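Local coordinates for protein GCN5-related N-acetyltransferase (Exiguobacterium sibiricum 255-15, PDB 3GY9) that binds coenzyme A and is probably an acyltransferase of the GCN5-related N-acetyltransferase (GNAT) family, its acceptor substrate unknown, at residues E27-V32 with H81-P86; A50-L55 with G65-Q70; D13-L18 with N59-C64. One frame throughout, in Å; residues are numbered along the deposited sequence.

Contact 1: residues E27-V32 with H81-P86; sequences EGFQLV and HVYVLP. With COA (coenzyme A), chain B; SO4 (sulfate ion), chain D; SO4 (sulfate ion), chain E.
The strand that carries coenzyme A in this GNAT fold, 76-84, meets the connection after helix 18-26 (E27, F29) and the first residues of helix 31-37 (L31, V32), which gather round the ring of Y83. Y83 OH donates to E27 OE1 at 2.7 Å, reaching it from above the carboxylate plane; the carboxylate and ring planes are 83° apart, and OE1 lies at the ring's edge. CG of Y83 is anti to the backbone N (chi1 -177°), which sends the ring out from the strand to E27 and F29. F29 CD2 packs on Y83 CE1 at 3.8 Å, the two rings inclined at 65° in an oblique pair. Nearer the root of the tyrosine, V32 CG2 lies 3.9 Å from Y83 CB, and L31 CD2 comes against Y83 CD1. The other methyl of L31, CD1, rests 3.3 Å from V82 O. A Schellman motif, with G28 at positive phi, closes the preceding helix. A sulfate, probably from the crystallisation liquor, accepts from Q30 N and, weakly, from L31 N; a second accepts from the backbone N-H of H81. On the strand, V84 N donates to coenzyme A O9P at 3.0 Å, the main-chain hold on the pantetheine arm that is familiar in GNAT enzymes, while V82 CG1 touches CDP. E27 OE1 also forms a salt bridge with R89, whose NE bonds V84 O, so OE1 has both the Y83 hydroxyl and the R89 guanidinium as partners. Y83 packs on K23 and S24 of helix 18-26, and V32 reaches C64 of the adjoining strand 61-69.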
loop_
_atom_site.group_PDB
_atom_site.type_symbol
_atom_site.label_atom_id
_atom_site.label_comp_id
_atom_site.label_asym_id
_atom_site.label_seq_id
_atom_site.Cartn_x
_atom_site.Cartn_y
_atom_site.Cartn_z
ATOM N N GLU A 27 -4.056 -16.863 4.796
ATOM C CA GLU A 27 -5.185 -16.413 3.992
ATOM C C GLU A 27 -5.032 -16.651 2.496
ATOM O O GLU A 27 -5.954 -16.382 1.734
ATOM C CB GLU A 27 -5.401 -14.922 4.221
ATOM C CG GLU A 27 -5.975 -14.605 5.556
ATOM C CD GLU A 27 -6.375 -13.169 5.654
ATOM O OE1 GLU A 27 -5.523 -12.339 5.299
ATOM O OE2 GLU A 27 -7.525 -12.894 6.070
ATOM N N GLY A 28 -3.861 -17.119 2.076
ATOM C CA GLY A 28 -3.596 -17.410 0.673
ATOM C C GLY A 28 -2.954 -16.261 -0.084
ATOM O O GLY A 28 -2.865 -16.309 -1.298
ATOM N N PHE A 29 -2.478 -15.240 0.619
ATOM C CA PHE A 29 -1.889 -14.059 -0.016
ATOM C C PHE A 29 -0.373 -14.207 -0.041
ATOM O O PHE A 29 0.235 -14.565 0.972
ATOM C CB PHE A 29 -2.228 -12.776 0.760
ATOM C CG PHE A 29 -3.666 -12.356 0.677
ATOM C CD1 PHE A 29 -4.224 -11.962 -0.528
ATOM C CD2 PHE A 29 -4.460 -12.315 1.817
ATOM C CE1 PHE A 29 -5.563 -11.555 -0.600
ATOM C CE2 PHE A 29 -5.772 -11.907 1.760
ATOM C CZ PHE A 29 -6.338 -11.534 0.546
ATOM N N GLN A 30 0.238 -13.912 -1.185
ATOM C CA GLN A 30 1.688 -13.914 -1.326
ATOM C C GLN A 30 2.264 -12.515 -1.257
ATOM O O GLN A 30 3.487 -12.354 -1.316
ATOM C CB GLN A 30 2.109 -14.511 -2.672
ATOM C CG GLN A 30 1.697 -15.954 -2.883
ATOM C CD GLN A 30 1.781 -16.389 -4.351
ATOM O OE1 GLN A 30 2.435 -15.737 -5.177
ATOM N NE2 GLN A 30 1.108 -17.491 -4.680
ATOM N N LEU A 31 1.434 -11.484 -1.160
ATOM C CA LEU A 31 1.964 -10.125 -1.355
ATOM C C LEU A 31 2.971 -9.649 -0.308
ATOM O O LEU A 31 3.846 -8.846 -0.649
ATOM C CB LEU A 31 0.850 -9.102 -1.541
ATOM C CG LEU A 31 0.148 -8.571 -0.291
ATOM C CD1 LEU A 31 -0.907 -7.574 -0.744
ATOM C CD2 LEU A 31 -0.515 -9.645 0.484
ATOM N N VAL A 32 2.873 -10.104 0.943
ATOM C CA VAL A 32 3.857 -9.709 1.950
ATOM C C VAL A 32 5.151 -10.502 1.735
ATOM O O VAL A 32 6.256 -9.938 1.760
ATOM C CB VAL A 32 3.345 -9.915 3.392
ATOM C CG1 VAL A 32 4.401 -9.495 4.404
ATOM C CG2 VAL A 32 2.065 -9.133 3.611
ATOM N N HIS A 81 1.447 -4.048 -2.242
ATOM C CA HIS A 81 1.694 -4.808 -1.019
ATOM C C HIS A 81 0.911 -4.324 0.180
ATOM O O HIS A 81 1.396 -4.369 1.303
ATOM C CB HIS A 81 3.192 -4.857 -0.680
ATOM C CG HIS A 81 4.071 -5.254 -1.827
ATOM N ND1 HIS A 81 3.910 -6.431 -2.525
ATOM C CD2 HIS A 81 5.130 -4.624 -2.393
ATOM C CE1 HIS A 81 4.848 -6.517 -3.455
ATOM N NE2 HIS A 81 5.583 -5.417 -3.410
ATOM N N VAL A 82 -0.316 -3.873 -0.026
ATOM C CA VAL A 82 -1.140 -3.386 1.070
ATOM C C VAL A 82 -1.798 -4.559 1.770
ATOM O O VAL A 82 -2.510 -5.337 1.152
ATOM C CB VAL A 82 -2.246 -2.447 0.543
ATOM C CG1 VAL A 82 -3.246 -2.135 1.651
ATOM C CG2 VAL A 82 -1.624 -1.183 -0.024
ATOM N N TYR A 83 -1.541 -4.681 3.063
ATOM C CA TYR A 83 -2.081 -5.795 3.859
ATOM C C TYR A 83 -2.208 -5.360 5.312
ATOM O O TYR A 83 -1.265 -4.794 5.870
ATOM C CB TYR A 83 -1.150 -7.014 3.783
ATOM C CG TYR A 83 -1.698 -8.200 4.524
ATOM C CD1 TYR A 83 -2.666 -9.016 3.954
ATOM C CD2 TYR A 83 -1.259 -8.494 5.801
ATOM C CE1 TYR A 83 -3.185 -10.105 4.644
ATOM C CE2 TYR A 83 -1.787 -9.585 6.500
ATOM C CZ TYR A 83 -2.744 -10.372 5.923
ATOM O OH TYR A 83 -3.273 -11.458 6.597
ATOM N N VAL A 84 -3.369 -5.617 5.913
ATOM C CA VAL A 84 -3.599 -5.343 7.336
ATOM C C VAL A 84 -3.853 -6.681 8.013
ATOM O O VAL A 84 -4.615 -7.501 7.498
ATOM C CB VAL A 84 -4.841 -4.447 7.541
ATOM C CG1 VAL A 84 -5.107 -4.188 9.029
ATOM C CG2 VAL A 84 -4.642 -3.136 6.807
ATOM N N LEU A 85 -3.204 -6.908 9.159
ATOM C CA LEU A 85 -3.422 -8.142 9.933
ATOM C C LEU A 85 -4.901 -8.321 10.201
ATOM O O LEU A 85 -5.593 -7.357 10.545
ATOM C CB LEU A 85 -2.692 -8.116 11.284
ATOM C CG LEU A 85 -1.185 -8.355 11.343
ATOM C CD1 LEU A 85 -0.741 -8.214 12.788
ATOM C CD2 LEU A 85 -0.805 -9.731 10.793
ATOM N N PRO A 86 -5.410 -9.560 10.031
ATOM C CA PRO A 86 -6.841 -9.780 10.221
ATOM C C PRO A 86 -7.423 -9.183 11.509
ATOM O O PRO A 86 -8.463 -8.522 11.468
ATOM C CB PRO A 86 -6.968 -11.310 10.197
ATOM C CG PRO A 86 -5.872 -11.734 9.294
ATOM C CD PRO A 86 -4.734 -10.813 9.602
HETATM N N1A COA B . -11.927 -6.776 5.192
HETATM C C2A COA B . -12.001 -6.112 3.981
HETATM N N3A COA B . -12.411 -4.795 3.922
HETATM C C4A COA B . -12.739 -4.149 5.069
HETATM C C5A COA B . -12.673 -4.797 6.300
HETATM C C6A COA B . -12.262 -6.125 6.357
HETATM N N6A COA B . -12.291 -6.802 7.497
HETATM N N7A COA B . -13.061 -3.907 7.247
HETATM C C8A COA B . -13.364 -2.733 6.653
HETATM N N9A COA B . -13.175 -2.881 5.301
HETATM C C1B COA B . -13.417 -1.886 4.252
HETATM C C2B COA B . -14.758 -1.189 4.427
HETATM O O2B COA B . -15.315 -0.911 3.157
HETATM C C3B COA B . -14.397 0.090 5.135
HETATM O O3B COA B . -15.287 1.150 4.890
HETATM P P3B COA B . -16.223 1.634 6.104
HETATM O O7A COA B . -17.084 2.790 5.651
HETATM O O8A COA B . -17.062 0.453 6.520
HETATM O O9A COA B . -15.376 2.074 7.276
HETATM C C4B COA B . -13.037 0.383 4.541
HETATM O O4B COA B . -12.428 -0.879 4.342
HETATM C C5B COA B . -12.174 1.292 5.420
HETATM O O5B COA B . -12.010 0.708 6.687
HETATM P P1A COA B . -10.566 0.555 7.409
HETATM O O1A COA B . -9.731 1.786 7.247
HETATM O O2A COA B . -10.888 0.167 8.816
HETATM O O3A COA B . -10.000 -0.698 6.597
HETATM P P2A COA B . -8.918 -1.779 7.070
HETATM O O4A COA B . -7.942 -1.228 8.094
HETATM O O5A COA B . -9.615 -3.045 7.409
HETATM O O6A COA B . -8.120 -1.955 5.690
HETATM C CBP COA B . -7.999 -3.582 3.890
HETATM C CCP COA B . -8.775 -2.416 4.509
HETATM C CDP COA B . -6.634 -3.079 3.429
HETATM C CEP COA B . -8.802 -4.077 2.670
HETATM C CAP COA B . -7.816 -4.699 4.936
HETATM O OAP COA B . -9.073 -5.046 5.474
HETATM C C9P COA B . -7.187 -5.918 4.321
HETATM O O9P COA B . -5.797 -6.031 4.180
HETATM N N8P COA B . -8.047 -6.849 3.922
HETATM C C7P COA B . -7.609 -8.100 3.314
HETATM C C6P COA B . -8.583 -8.562 2.228
HETATM C C5P COA B . -9.910 -8.955 2.839
HETATM O O5P COA B . -10.203 -8.593 3.992
HETATM N N4P COA B . -10.716 -9.698 2.083
HETATM C C3P COA B . -12.110 -9.898 2.415
HETATM C C2P COA B . -12.295 -10.784 3.646
HETATM S S1P COA B . -11.491 -12.403 3.544
HETATM S S SO4 D . -1.255 -12.304 -3.583
HETATM O O1 SO4 D . -1.785 -13.668 -3.582
HETATM O O2 SO4 D . -1.452 -11.670 -2.282
HETATM O O3 SO4 D . -1.912 -11.519 -4.627
HETATM O O4 SO4 D . 0.174 -12.385 -3.869
HETATM S S SO4 E . 0.977 -5.798 -5.654
HETATM O O1 SO4 E . 0.553 -5.800 -4.251
HETATM O O2 SO4 E . 1.976 -6.832 -5.897
HETATM O O3 SO4 E . 1.514 -4.494 -6.009
HETATM O O4 SO4 E . -0.185 -6.038 -6.520
#

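Contact 2: residues A50-L55 with G65-Q70; sequences AMFVAL and GGYMKQ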
loop_
_atom_site.group_PDB
_atom_site.type_symbol
_atom_site.label_atom_id
_atom_site.label_comp_id
_atom_site.label_asym_id
_atom_site.label_seq_id
_atom_site.Cartn_x
_atom_site.Cartn_y
_atom_site.Cartn_z
ATOM N N ALA A 50 8.143 4.233 -1.940
ATOM C CA ALA A 50 8.217 4.146 -0.485
ATOM C C ALA A 50 7.427 2.941 -0.021
ATOM O O ALA A 50 6.454 2.525 -0.671
ATOM C CB ALA A 50 7.646 5.386 0.140
HETATM N N MSE A 51 7.816 2.407 1.142
HETATM C CA MSE A 51 7.068 1.358 1.806
HETATM C C MSE A 51 6.796 1.841 3.209
HETATM O O MSE A 51 7.698 2.395 3.867
HETATM C CB MSE A 51 7.865 0.070 1.868
HETATM C CG MSE A 51 7.179 -1.098 2.540
HETATM SE SE MSE A 51 5.394 -1.549 1.838
HETATM C CE MSE A 51 5.846 -1.620 -0.006
ATOM N N PHE A 52 5.556 1.642 3.656
ATOM C CA PHE A 52 5.161 2.030 5.005
ATOM C C PHE A 52 4.710 0.842 5.829
ATOM O O PHE A 52 4.242 -0.155 5.295
ATOM C CB PHE A 52 4.022 3.054 4.956
ATOM C CG PHE A 52 4.381 4.291 4.216
ATOM C CD1 PHE A 52 5.134 5.276 4.829
ATOM C CD2 PHE A 52 3.975 4.479 2.905
ATOM C CE1 PHE A 52 5.492 6.425 4.136
ATOM C CE2 PHE A 52 4.334 5.641 2.205
ATOM C CZ PHE A 52 5.088 6.611 2.833
ATOM N N VAL A 53 4.852 0.983 7.148
ATOM C CA VAL A 53 4.244 0.061 8.094
ATOM C C VAL A 53 3.409 0.833 9.100
ATOM O O VAL A 53 3.749 1.980 9.442
ATOM C CB VAL A 53 5.279 -0.791 8.890
ATOM C CG1 VAL A 53 5.822 -1.882 8.006
ATOM C CG2 VAL A 53 6.370 0.071 9.485
ATOM N N ALA A 54 2.345 0.182 9.574
ATOM C CA ALA A 54 1.539 0.707 10.675
ATOM C C ALA A 54 1.995 -0.033 11.923
ATOM O O ALA A 54 2.008 -1.257 11.942
ATOM C CB ALA A 54 0.085 0.463 10.435
ATOM N N LEU A 55 2.394 0.730 12.932
ATOM C CA LEU A 55 2.851 0.192 14.191
ATOM C C LEU A 55 1.840 0.454 15.278
ATOM O O LEU A 55 1.341 1.578 15.430
ATOM C CB LEU A 55 4.166 0.825 14.598
ATOM C CG LEU A 55 5.336 0.573 13.663
ATOM C CD1 LEU A 55 6.541 1.275 14.209
ATOM C CD2 LEU A 55 5.647 -0.904 13.498
ATOM N N GLY A 65 2.239 -1.295 3.414
ATOM C CA GLY A 65 1.765 -0.868 2.094
ATOM C C GLY A 65 2.593 0.282 1.584
ATOM O O GLY A 65 3.072 1.099 2.353
ATOM N N GLY A 66 2.721 0.368 0.267
ATOM C CA GLY A 66 3.553 1.400 -0.292
ATOM C C GLY A 66 3.259 1.631 -1.735
ATOM O O GLY A 66 2.188 1.298 -2.226
ATOM N N TYR A 67 4.227 2.231 -2.414
ATOM C CA TYR A 67 4.073 2.560 -3.827
ATOM C C TYR A 67 5.423 2.604 -4.516
ATOM O O TYR A 67 6.473 2.763 -3.885
ATOM C CB TYR A 67 3.354 3.915 -3.991
ATOM C CG TYR A 67 4.196 5.081 -3.565
ATOM C CD1 TYR A 67 4.191 5.531 -2.239
ATOM C CD2 TYR A 67 5.017 5.740 -4.474
ATOM C CE1 TYR A 67 4.990 6.604 -1.841
ATOM C CE2 TYR A 67 5.831 6.807 -4.077
ATOM C CZ TYR A 67 5.807 7.233 -2.752
ATOM O OH TYR A 67 6.628 8.297 -2.387
HETATM N N MSE A 68 5.381 2.436 -5.829
HETATM C CA MSE A 68 6.545 2.584 -6.673
HETATM C C MSE A 68 6.089 2.836 -8.109
HETATM O O MSE A 68 4.902 2.923 -8.388
HETATM C CB MSE A 68 7.451 1.351 -6.567
HETATM C CG MSE A 68 6.827 0.063 -7.051
HETATM SE SE MSE A 68 8.047 -1.453 -7.007
HETATM C CE MSE A 68 9.048 -1.007 -8.580
ATOM N N LYS A 69 7.040 2.983 -9.020
ATOM C CA LYS A 69 6.697 3.247 -10.391
ATOM C C LYS A 69 5.963 2.065 -11.012
ATOM O O LYS A 69 6.353 0.917 -10.817
ATOM C CB LYS A 69 7.973 3.551 -11.183
ATOM C CG LYS A 69 7.685 4.035 -12.581
ATOM C CD LYS A 69 8.955 4.276 -13.386
ATOM C CE LYS A 69 8.631 4.523 -14.857
ATOM N NZ LYS A 69 7.894 3.368 -15.476
ATOM N N GLN A 70 4.905 2.353 -11.774
ATOM C CA GLN A 70 4.222 1.334 -12.574
ATOM C C GLN A 70 5.021 1.112 -13.829
ATOM O O GLN A 70 5.256 2.032 -14.581
ATOM C CB GLN A 70 2.807 1.776 -12.926
ATOM C CG GLN A 70 2.091 0.880 -13.951
ATOM C CD GLN A 70 1.857 -0.520 -13.447
ATOM O OE1 GLN A 70 1.372 -0.731 -12.346
ATOM N NE2 GLN A 70 2.204 -1.504 -14.265
#
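G65 pairs with F52 of the antiparallel strand 50-55 and is overlain by the M51 side chain. The G65-F52 pair is hydrogen-bonded: G65 N donates to F52 O at 3.0 Å, and F52 N returns a bond to G65 O from above the carbonyl plane. The same carbonyl oxygen lies at the edge of the F52 ring. M51 is a selenomethionine whose chain bends at chi2 and chi3 (53° and 50°), folding SE back over the glycine backbone to 3.4 Å from G65 C. G66 follows as the non-hydrogen-bonded partner of M51, with their CA atoms only 4.1 Å apart. A50 O and M51 CE crowd close to the G66 backbone: M51 CE lies 3.8 Å from G66 CA, which makes a CA-H...O contact with A50 O at 3.1 Å. Y67 restores the hydrogen-bonded pattern with A50: Y67 N donates to A50 O at 2.8 Å, nearly along the C=O axis, and A50 N donates to Y67 O. The Y67 side chain (chi1 70°) turns back across the neighbouring strand, putting A50 N over the centre of one ring face and A50 CB 3.5 Å from Y67 CE1. Its hydroxyl bonds E104 of helix 93-105, on which F52 also packs. The pairing ends here, because strand 50-55 begins at A50, while 61-69 continues to K69. This is a β hairpin of neighbouring antiparallel strands, second and third across the mixed GNAT sheet.

Contact 3: residues D13-L18 with N59-C64; sequences DGYNWL and NQVLAC. With SO4 (sulfate ion), chain C.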
loop_
_atom_site.group_PDB
_atom_site.type_symbol
_atom_site.label_atom_id
_atom_site.label_comp_id
_atom_site.label_asym_id
_atom_site.label_seq_id
_atom_site.Cartn_x
_atom_site.Cartn_y
_atom_site.Cartn_z
ATOM N N ASP A 13 15.130 -4.773 8.037
ATOM C CA ASP A 13 15.603 -5.753 8.992
ATOM C C ASP A 13 15.371 -5.343 10.462
ATOM O O ASP A 13 15.769 -6.054 11.382
ATOM C CB ASP A 13 17.069 -6.074 8.702
ATOM C CG ASP A 13 17.277 -6.603 7.290
ATOM O OD1 ASP A 13 16.613 -7.597 6.946
ATOM O OD2 ASP A 13 18.062 -6.008 6.512
ATOM N N GLY A 14 14.699 -4.214 10.673
ATOM C CA GLY A 14 14.455 -3.720 12.017
ATOM C C GLY A 14 13.050 -3.985 12.535
ATOM O O GLY A 14 12.678 -3.431 13.568
ATOM N N TYR A 15 12.277 -4.816 11.844
ATOM C CA TYR A 15 10.892 -5.128 12.240
ATOM C C TYR A 15 10.717 -6.611 12.321
ATOM O O TYR A 15 11.361 -7.363 11.571
ATOM C CB TYR A 15 9.890 -4.620 11.205
ATOM C CG TYR A 15 9.978 -3.150 10.928
ATOM C CD1 TYR A 15 9.298 -2.223 11.717
ATOM C CD2 TYR A 15 10.781 -2.674 9.891
ATOM C CE1 TYR A 15 9.394 -0.850 11.453
ATOM C CE2 TYR A 15 10.882 -1.321 9.629
ATOM C CZ TYR A 15 10.194 -0.425 10.403
ATOM O OH TYR A 15 10.327 0.905 10.118
ATOM N N ASN A 16 9.818 -7.061 13.195
ATOM C CA ASN A 16 9.422 -8.468 13.168
ATOM C C ASN A 16 8.293 -8.654 12.181
ATOM O O ASN A 16 7.145 -8.312 12.473
ATOM C CB ASN A 16 8.989 -8.944 14.546
ATOM C CG ASN A 16 8.659 -10.439 14.577
ATOM O OD1 ASN A 16 8.829 -11.128 13.556
ATOM N ND2 ASN A 16 8.210 -10.952 15.736
ATOM N N TRP A 17 8.621 -9.211 11.023
ATOM C CA TRP A 17 7.646 -9.431 9.956
ATOM C C TRP A 17 6.937 -10.770 10.035
ATOM O O TRP A 17 6.032 -11.035 9.238
ATOM C CB TRP A 17 8.340 -9.389 8.587
ATOM C CG TRP A 17 8.927 -8.074 8.249
ATOM C CD1 TRP A 17 10.237 -7.722 8.341
ATOM C CD2 TRP A 17 8.227 -6.923 7.765
ATOM N NE1 TRP A 17 10.397 -6.417 7.935
ATOM C CE2 TRP A 17 9.177 -5.901 7.586
ATOM C CE3 TRP A 17 6.891 -6.655 7.471
ATOM C CZ2 TRP A 17 8.830 -4.638 7.106
ATOM C CZ3 TRP A 17 6.550 -5.388 6.995
ATOM C CH2 TRP A 17 7.515 -4.404 6.827
ATOM N N LEU A 18 7.366 -11.648 10.935
ATOM C CA LEU A 18 6.823 -13.012 10.953
ATOM C C LEU A 18 5.302 -13.068 11.119
ATOM O O LEU A 18 4.649 -13.858 10.436
ATOM C CB LEU A 18 7.522 -13.898 11.965
ATOM C CG LEU A 18 8.892 -14.344 11.498
ATOM C CD1 LEU A 18 9.514 -15.202 12.577
ATOM C CD2 LEU A 18 8.826 -15.109 10.158
ATOM N N ASN A 59 4.473 -1.195 19.455
ATOM C CA ASN A 59 5.434 -1.302 18.356
ATOM C C ASN A 59 5.459 -2.625 17.631
ATOM O O ASN A 59 6.494 -3.101 17.134
ATOM C CB ASN A 59 6.811 -0.851 18.804
ATOM C CG ASN A 59 6.868 0.653 19.029
ATOM O OD1 ASN A 59 6.169 1.434 18.374
ATOM N ND2 ASN A 59 7.706 1.059 19.942
ATOM N N GLN A 60 4.263 -3.177 17.469
ATOM C CA GLN A 60 4.087 -4.361 16.645
ATOM C C GLN A 60 3.562 -3.930 15.282
ATOM O O GLN A 60 2.787 -2.973 15.182
ATOM C CB GLN A 60 3.123 -5.329 17.308
ATOM C CG GLN A 60 3.649 -5.862 18.599
ATOM C CD GLN A 60 2.817 -6.947 19.209
ATOM O OE1 GLN A 60 1.609 -6.796 19.378
ATOM N NE2 GLN A 60 3.468 -8.018 19.631
ATOM N N VAL A 61 4.007 -4.618 14.238
ATOM C CA VAL A 61 3.596 -4.300 12.867
ATOM C C VAL A 61 2.169 -4.803 12.660
ATOM O O VAL A 61 1.901 -6.013 12.800
ATOM C CB VAL A 61 4.502 -4.993 11.819
ATOM C CG1 VAL A 61 3.929 -4.813 10.407
ATOM C CG2 VAL A 61 5.901 -4.462 11.901
ATOM N N LEU A 62 1.250 -3.891 12.336
ATOM C CA LEU A 62 -0.141 -4.286 12.087
ATOM C C LEU A 62 -0.534 -4.276 10.599
ATOM O O LEU A 62 -1.566 -4.848 10.236
ATOM C CB LEU A 62 -1.099 -3.376 12.845
ATOM C CG LEU A 62 -0.955 -3.287 14.368
ATOM C CD1 LEU A 62 -1.981 -2.361 14.925
ATOM C CD2 LEU A 62 -1.051 -4.652 15.018
ATOM N N ALA A 63 0.285 -3.625 9.768
ATOM C CA ALA A 63 -0.007 -3.472 8.346
ATOM C C ALA A 63 1.213 -2.979 7.611
ATOM O O ALA A 63 2.133 -2.414 8.204
ATOM C CB ALA A 63 -1.124 -2.485 8.140
ATOM N N CYS A 64 1.199 -3.208 6.302
ATOM C CA CYS A 64 2.195 -2.615 5.437
ATOM C C CYS A 64 1.530 -2.153 4.152
ATOM O O CYS A 64 0.431 -2.595 3.837
ATOM C CB CYS A 64 3.312 -3.633 5.124
ATOM S SG CYS A 64 2.784 -5.125 4.278
HETATM S S SO4 C . 6.980 -8.143 18.015
HETATM O O1 SO4 C . 6.315 -8.315 19.301
HETATM O O2 SO4 C . 7.367 -6.750 17.855
HETATM O O3 SO4 C . 6.056 -8.513 16.951
HETATM O O4 SO4 C . 8.171 -8.983 17.945
HETATM O O HOH W 1 5.612 -7.168 14.668
#
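V61, at the start of strand 61-69 in the GNAT sheet, packs against Y15 and W17 of the loop that leads from strand 5-8 into helix 18-26. V61 CG2 lies 4.1 Å from Y15 CB and meets the Y15 ring at CD1, the two side chains crossing at about a right angle. The other methyl, V61 CG1, faces W17 CZ3 at 4.3 Å, so the valine's two branches each serve one aromatic residue. Farther along the strand, C64 CB sits at the edge of the indole, 4.1 Å from W17 CZ3. Within the loop, Y15 CB lies over one face of the W17 ring, toward its rim, and the indole N-H bonds F12 O. Y15 OH is bonded to E7 of strand 5-8, and W17 also packs on M35 and L36 of helix 31-37.

Polar links between 13-18 and 59-64 run through water and an anion. A water donates to N16 O, accepts from V61 N, and donates to O3 of a sulfate that probably came from the crystallisation liquor. The same sulfate takes the amide N-H of Q60 NE2 at O1, 2.9 Å away and almost straight at 176°, and that of N16 ND2 at O4. The N16 side chain, CG trans to the main-chain N (chi1 -176°), also makes a capping bond at the start of helix 18-26: L18 N donates to N16 OD1 at 3.0 Å, approaching from above the amide carbonyl plane.

From the N terminus, the loop 13-18 after strand 5-8 comes first, and contact 3 joins it to the start of strand 61-69. Segment 27-32, the connection after helix 18-26 and the start of helix 31-37, reaches forward to 81-86 in contact 1, the segment that meets coenzyme A. Contact 2 is the local hairpin closure of 50-55 on 65-70 and falls wholly within the span of contact 1, whereas contact 3 crosses both. Strand 61-69 serves contacts 2 and 3 and pairs with strand 76-84 of contact 1, Y83 O lying 3.0 Å from C64 N. Contacts 1 and 3 tie helix 31-37 and both ends of helix 18-26 to strands 76-84 and 61-69; contact 2 ties strand 50-55 to 61-69.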